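Local coordinates for small S protein (Podospora anserina, PDB 2WVO) that mediates heterokaryon incompatibility, its globular domain inhibiting the attached prion domain and being essential for programmed cell death when a prion-form partner is met, at residues S2-V14 with V84-K96. Sequence-based numbering, arbitrary orientation.
Sequences SEPFEIVAGALGV and VEEILLLFESAQK
Pro4 enters helix 84-96 as a knob into the hole formed by Leu88, Phe91, Glu92 and Gln95. Its CB lies 3.2 Å from Leu88 O, while its CG approaches Phe91 CB at 4.1 Å. The ring thus touches the Leu88 carbonyl as well as the surrounding side chains, in keeping with an axial separation of only 8.1 Å between the two helical segments, which run nearly antiparallel at 152°.

One turn on, the side chains of Val8 and Leu88 run antiparallel alongside each other. Val8 CG1 stands anti to the backbone N, which leaves CG2 to meet Leu88 CB at 3.5 Å and Leu89 CD1 at 4.0 Å. Ile7 lies roughly perpendicular to Leu88, its CG2 facing CD2 of that leucine.

Glu92 reaches the start of helix 3-9 through a bend at chi2 (63°), which brings its carboxylate against Ser2 CA and Phe5 CB. Phe5 N donates a weak hydrogen bond to Glu92 OE1 (3.3 Å, 156° at the hydrogen), and Glu92 CG lies at the edge of the Phe5 ring, near its plane. At the other end of helix 3-9, a water lies 2.9 Å from both Val8 O and Glu85 OE1 and links the two; Glu85 also bridges to Lys81 and to Lys96 of the second subunit.

This is near-antiparallel helix packing in the globular HeLo domain: the N-terminal helix 3-9 lies lengthwise on helix 75-104 at the dimer interface, where Phe5 stacks on Phe5 of the second subunit. Helix 14-23 adjoins both segments, touching Ile7 and Val84, whereas helix 153-172 and strand 148-150 pack against helix 75-104.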
loop_
_atom_site.group_PDB
_atom_site.type_symbol
_atom_site.label_atom_id
_atom_site.label_comp_id
_atom_site.label_asym_id
_atom_site.label_seq_id
_atom_site.Cartn_x
_atom_site.Cartn_y
_atom_site.Cartn_z
ATOM N N SER A 2 -3.771 -12.132 8.578
ATOM C CA SER A 2 -3.675 -12.969 7.327
ATOM C C SER A 2 -5.029 -13.370 6.699
ATOM O O SER A 2 -5.055 -13.941 5.593
ATOM C CB SER A 2 -2.817 -14.209 7.574
ATOM O OG SER A 2 -3.387 -15.032 8.588
ATOM N N GLU A 3 -6.138 -13.072 7.389
ATOM C CA GLU A 3 -7.491 -13.368 6.867
ATOM C C GLU A 3 -7.883 -12.639 5.568
ATOM O O GLU A 3 -8.435 -13.283 4.676
ATOM C CB GLU A 3 -8.585 -13.161 7.924
ATOM C CG GLU A 3 -9.207 -14.441 8.435
ATOM C CD GLU A 3 -10.391 -14.922 7.602
ATOM O OE1 GLU A 3 -10.179 -15.363 6.443
ATOM O OE2 GLU A 3 -11.537 -14.888 8.125
ATOM N N PRO A 4 -7.631 -11.305 5.474
ATOM C CA PRO A 4 -7.931 -10.599 4.213
ATOM C C PRO A 4 -7.310 -11.274 2.989
ATOM O O PRO A 4 -7.986 -11.404 1.973
ATOM C CB PRO A 4 -7.333 -9.201 4.438
ATOM C CG PRO A 4 -7.369 -9.017 5.914
ATOM C CD PRO A 4 -7.106 -10.375 6.497
ATOM N N PHE A 5 -6.050 -11.705 3.116
ATOM C CA PHE A 5 -5.325 -12.473 2.096
ATOM C C PHE A 5 -6.070 -13.749 1.657
ATOM O O PHE A 5 -6.180 -14.022 0.462
ATOM C CB PHE A 5 -3.912 -12.822 2.608
ATOM C CG PHE A 5 -2.984 -13.375 1.548
ATOM C CD1 PHE A 5 -2.142 -12.525 0.831
ATOM C CD2 PHE A 5 -2.956 -14.747 1.262
ATOM C CE1 PHE A 5 -1.280 -13.028 -0.150
ATOM C CE2 PHE A 5 -2.104 -15.254 0.277
ATOM C CZ PHE A 5 -1.263 -14.397 -0.423
ATOM N N GLU A 6 -6.568 -14.517 2.626
ATOM C CA GLU A 6 -7.336 -15.743 2.358
ATOM C C GLU A 6 -8.590 -15.463 1.532
ATOM O O GLU A 6 -8.883 -16.170 0.572
ATOM C CB GLU A 6 -7.787 -16.409 3.663
ATOM C CG GLU A 6 -6.737 -17.125 4.472
ATOM C CD GLU A 6 -7.362 -17.737 5.725
ATOM O OE1 GLU A 6 -8.183 -18.690 5.577
ATOM O OE2 GLU A 6 -7.061 -17.239 6.847
ATOM N N ILE A 7 -9.332 -14.439 1.942
ATOM C CA ILE A 7 -10.531 -13.969 1.227
ATOM C C ILE A 7 -10.242 -13.619 -0.237
ATOM O O ILE A 7 -10.943 -14.099 -1.137
ATOM C CB ILE A 7 -11.187 -12.773 1.965
ATOM C CG1 ILE A 7 -11.724 -13.246 3.321
ATOM C CG2 ILE A 7 -12.291 -12.112 1.104
ATOM C CD1 ILE A 7 -11.478 -12.256 4.438
ATOM N N VAL A 8 -9.198 -12.817 -0.469
ATOM C CA VAL A 8 -8.777 -12.466 -1.837
ATOM C C VAL A 8 -8.339 -13.696 -2.661
ATOM O O VAL A 8 -8.532 -13.732 -3.885
ATOM C CB VAL A 8 -7.652 -11.397 -1.847
ATOM C CG1 VAL A 8 -7.199 -11.078 -3.284
ATOM C CG2 VAL A 8 -8.108 -10.127 -1.135
ATOM N N ALA A 9 -7.752 -14.688 -1.982
ATOM C CA ALA A 9 -7.347 -15.950 -2.606
ATOM C C ALA A 9 -8.534 -16.835 -3.029
ATOM O O ALA A 9 -8.349 -17.785 -3.792
ATOM C CB ALA A 9 -6.408 -16.733 -1.671
ATOM N N GLY A 10 -9.741 -16.520 -2.550
ATOM C CA GLY A 10 -10.939 -17.330 -2.834
ATOM C C GLY A 10 -11.613 -17.063 -4.174
ATOM O O GLY A 10 -10.973 -16.589 -5.118
ATOM N N ALA A 11 -12.914 -17.362 -4.252
ATOM C CA ALA A 11 -13.673 -17.262 -5.517
ATOM C C ALA A 11 -14.944 -16.410 -5.384
ATOM O O ALA A 11 -15.970 -16.681 -6.024
ATOM C CB ALA A 11 -14.010 -18.679 -6.055
ATOM N N LEU A 12 -14.873 -15.377 -4.546
ATOM C CA LEU A 12 -15.994 -14.459 -4.338
ATOM C C LEU A 12 -16.246 -13.519 -5.530
ATOM O O LEU A 12 -15.345 -13.254 -6.329
ATOM C CB LEU A 12 -15.780 -13.651 -3.054
ATOM C CG LEU A 12 -15.643 -14.472 -1.772
ATOM C CD1 LEU A 12 -15.418 -13.569 -0.566
ATOM C CD2 LEU A 12 -16.865 -15.401 -1.567
ATOM N N GLY A 13 -17.485 -13.042 -5.651
ATOM C CA GLY A 13 -17.795 -11.945 -6.569
ATOM C C GLY A 13 -17.563 -10.624 -5.849
ATOM O O GLY A 13 -17.155 -10.625 -4.692
ATOM N N VAL A 14 -17.817 -9.504 -6.525
ATOM C CA VAL A 14 -17.716 -8.164 -5.907
ATOM C C VAL A 14 -18.448 -8.081 -4.563
ATOM O O VAL A 14 -17.880 -7.599 -3.578
ATOM C CB VAL A 14 -18.231 -7.027 -6.846
ATOM C CG1 VAL A 14 -18.068 -5.655 -6.189
ATOM C CG2 VAL A 14 -17.519 -7.050 -8.203
ATOM N N VAL A 84 -11.939 -3.450 -4.643
ATOM C CA VAL A 84 -12.374 -4.082 -3.403
ATOM C C VAL A 84 -11.340 -5.145 -2.947
ATOM O O VAL A 84 -11.072 -5.316 -1.752
ATOM C CB VAL A 84 -13.867 -4.546 -3.624
ATOM C CG1 VAL A 84 -14.101 -5.983 -3.365
ATOM C CG2 VAL A 84 -14.890 -3.586 -2.963
ATOM N N GLU A 85 -10.714 -5.817 -3.913
ATOM C CA GLU A 85 -9.553 -6.664 -3.635
ATOM C C GLU A 85 -8.364 -5.844 -3.098
ATOM O O GLU A 85 -7.684 -6.277 -2.166
ATOM C CB GLU A 85 -9.141 -7.438 -4.894
ATOM C CG GLU A 85 -10.040 -8.610 -5.185
ATOM C CD GLU A 85 -9.810 -9.231 -6.548
ATOM O OE1 GLU A 85 -10.289 -10.363 -6.764
ATOM O OE2 GLU A 85 -9.157 -8.602 -7.410
ATOM N N GLU A 86 -8.128 -4.666 -3.686
ATOM C CA GLU A 86 -7.064 -3.764 -3.226
ATOM C C GLU A 86 -7.305 -3.266 -1.787
ATOM O O GLU A 86 -6.370 -3.180 -1.001
ATOM C CB GLU A 86 -6.740 -2.620 -4.253
ATOM C CG GLU A 86 -5.166 -2.363 -4.362
ATOM C CD GLU A 86 -4.698 -1.514 -5.541
ATOM O OE1 GLU A 86 -3.696 -0.753 -5.409
ATOM O OE2 GLU A 86 -5.282 -1.596 -6.624
ATOM N N ILE A 87 -8.557 -2.985 -1.437
ATOM C CA ILE A 87 -8.914 -2.604 -0.070
ATOM C C ILE A 87 -8.586 -3.709 0.950
ATOM O O ILE A 87 -8.073 -3.431 2.044
ATOM C CB ILE A 87 -10.404 -2.184 0.048
ATOM C CG1 ILE A 87 -10.648 -0.865 -0.690
ATOM C CG2 ILE A 87 -10.845 -2.072 1.517
ATOM C CD1 ILE A 87 -12.125 -0.494 -0.839
ATOM N N LEU A 88 -8.871 -4.952 0.577
ATOM C CA LEU A 88 -8.558 -6.106 1.411
ATOM C C LEU A 88 -7.039 -6.292 1.606
ATOM O O LEU A 88 -6.580 -6.617 2.709
ATOM C CB LEU A 88 -9.178 -7.352 0.778
ATOM C CG LEU A 88 -10.403 -8.130 1.295
ATOM C CD1 LEU A 88 -11.093 -7.630 2.562
ATOM C CD2 LEU A 88 -11.395 -8.398 0.179
ATOM N N LEU A 89 -6.280 -6.089 0.530
ATOM C CA LEU A 89 -4.815 -6.126 0.547
ATOM C C LEU A 89 -4.209 -5.056 1.442
ATOM O O LEU A 89 -3.160 -5.251 2.057
ATOM C CB LEU A 89 -4.278 -5.996 -0.881
ATOM C CG LEU A 89 -3.841 -7.273 -1.633
ATOM C CD1 LEU A 89 -4.437 -8.576 -1.115
ATOM C CD2 LEU A 89 -4.077 -7.130 -3.125
ATOM N N LEU A 90 -4.904 -3.934 1.513
ATOM C CA LEU A 90 -4.588 -2.822 2.397
ATOM C C LEU A 90 -4.728 -3.198 3.879
ATOM O O LEU A 90 -3.886 -2.847 4.704
ATOM C CB LEU A 90 -5.539 -1.681 2.028
ATOM C CG LEU A 90 -5.459 -0.246 2.483
ATOM C CD1 LEU A 90 -4.120 0.387 2.047
ATOM C CD2 LEU A 90 -6.646 0.521 1.884
ATOM N N PHE A 91 -5.797 -3.910 4.217
ATOM C CA PHE A 91 -5.972 -4.426 5.575
ATOM C C PHE A 91 -4.957 -5.523 5.904
ATOM O O PHE A 91 -4.466 -5.597 7.017
ATOM C CB PHE A 91 -7.407 -4.942 5.782
ATOM C CG PHE A 91 -8.397 -3.859 6.135
ATOM C CD1 PHE A 91 -9.273 -3.357 5.180
ATOM C CD2 PHE A 91 -8.447 -3.334 7.429
ATOM C CE1 PHE A 91 -10.197 -2.357 5.509
ATOM C CE2 PHE A 91 -9.362 -2.337 7.758
ATOM C CZ PHE A 91 -10.238 -1.847 6.793
ATOM N N GLU A 92 -4.658 -6.372 4.929
ATOM C CA GLU A 92 -3.678 -7.427 5.089
ATOM C C GLU A 92 -2.307 -6.843 5.476
ATOM O O GLU A 92 -1.655 -7.294 6.430
ATOM C CB GLU A 92 -3.584 -8.246 3.789
ATOM C CG GLU A 92 -2.469 -9.326 3.777
ATOM C CD GLU A 92 -2.660 -10.429 4.832
ATOM O OE1 GLU A 92 -3.801 -10.620 5.327
ATOM O OE2 GLU A 92 -1.663 -11.129 5.145
ATOM N N SER A 93 -1.894 -5.839 4.715
ATOM C CA SER A 93 -0.613 -5.163 4.895
ATOM C C SER A 93 -0.546 -4.356 6.205
ATOM O O SER A 93 0.485 -4.330 6.871
ATOM C CB SER A 93 -0.327 -4.316 3.647
ATOM O OG SER A 93 0.377 -3.146 3.985
ATOM N N ALA A 94 -1.652 -3.734 6.599
ATOM C CA ALA A 94 -1.734 -3.073 7.899
ATOM C C ALA A 94 -1.604 -4.070 9.055
ATOM O O ALA A 94 -0.967 -3.771 10.055
ATOM C CB ALA A 94 -3.043 -2.263 8.020
ATOM N N GLN A 95 -2.215 -5.248 8.920
ATOM C CA GLN A 95 -2.059 -6.313 9.920
ATOM C C GLN A 95 -0.610 -6.808 10.042
ATOM O O GLN A 95 -0.140 -7.076 11.127
ATOM C CB GLN A 95 -3.010 -7.481 9.637
ATOM C CG GLN A 95 -4.441 -7.168 10.030
ATOM C CD GLN A 95 -5.472 -8.190 9.541
ATOM O OE1 GLN A 95 -6.446 -7.822 8.896
ATOM N NE2 GLN A 95 -5.277 -9.454 9.876
ATOM N N LYS A 96 0.083 -6.905 8.914
ATOM C CA LYS A 96 1.498 -7.273 8.868
ATOM C C LYS A 96 2.372 -6.262 9.611
ATOM O O LYS A 96 3.217 -6.642 10.410
ATOM C CB LYS A 96 1.958 -7.359 7.415
ATOM C CG LYS A 96 1.370 -8.521 6.637
ATOM C CD LYS A 96 2.011 -8.567 5.273
ATOM C CE LYS A 96 2.206 -9.987 4.813
ATOM N NZ LYS A 96 3.205 -10.734 5.581
HETATM O O HOH W 1 -10.941 -12.627 -5.031
#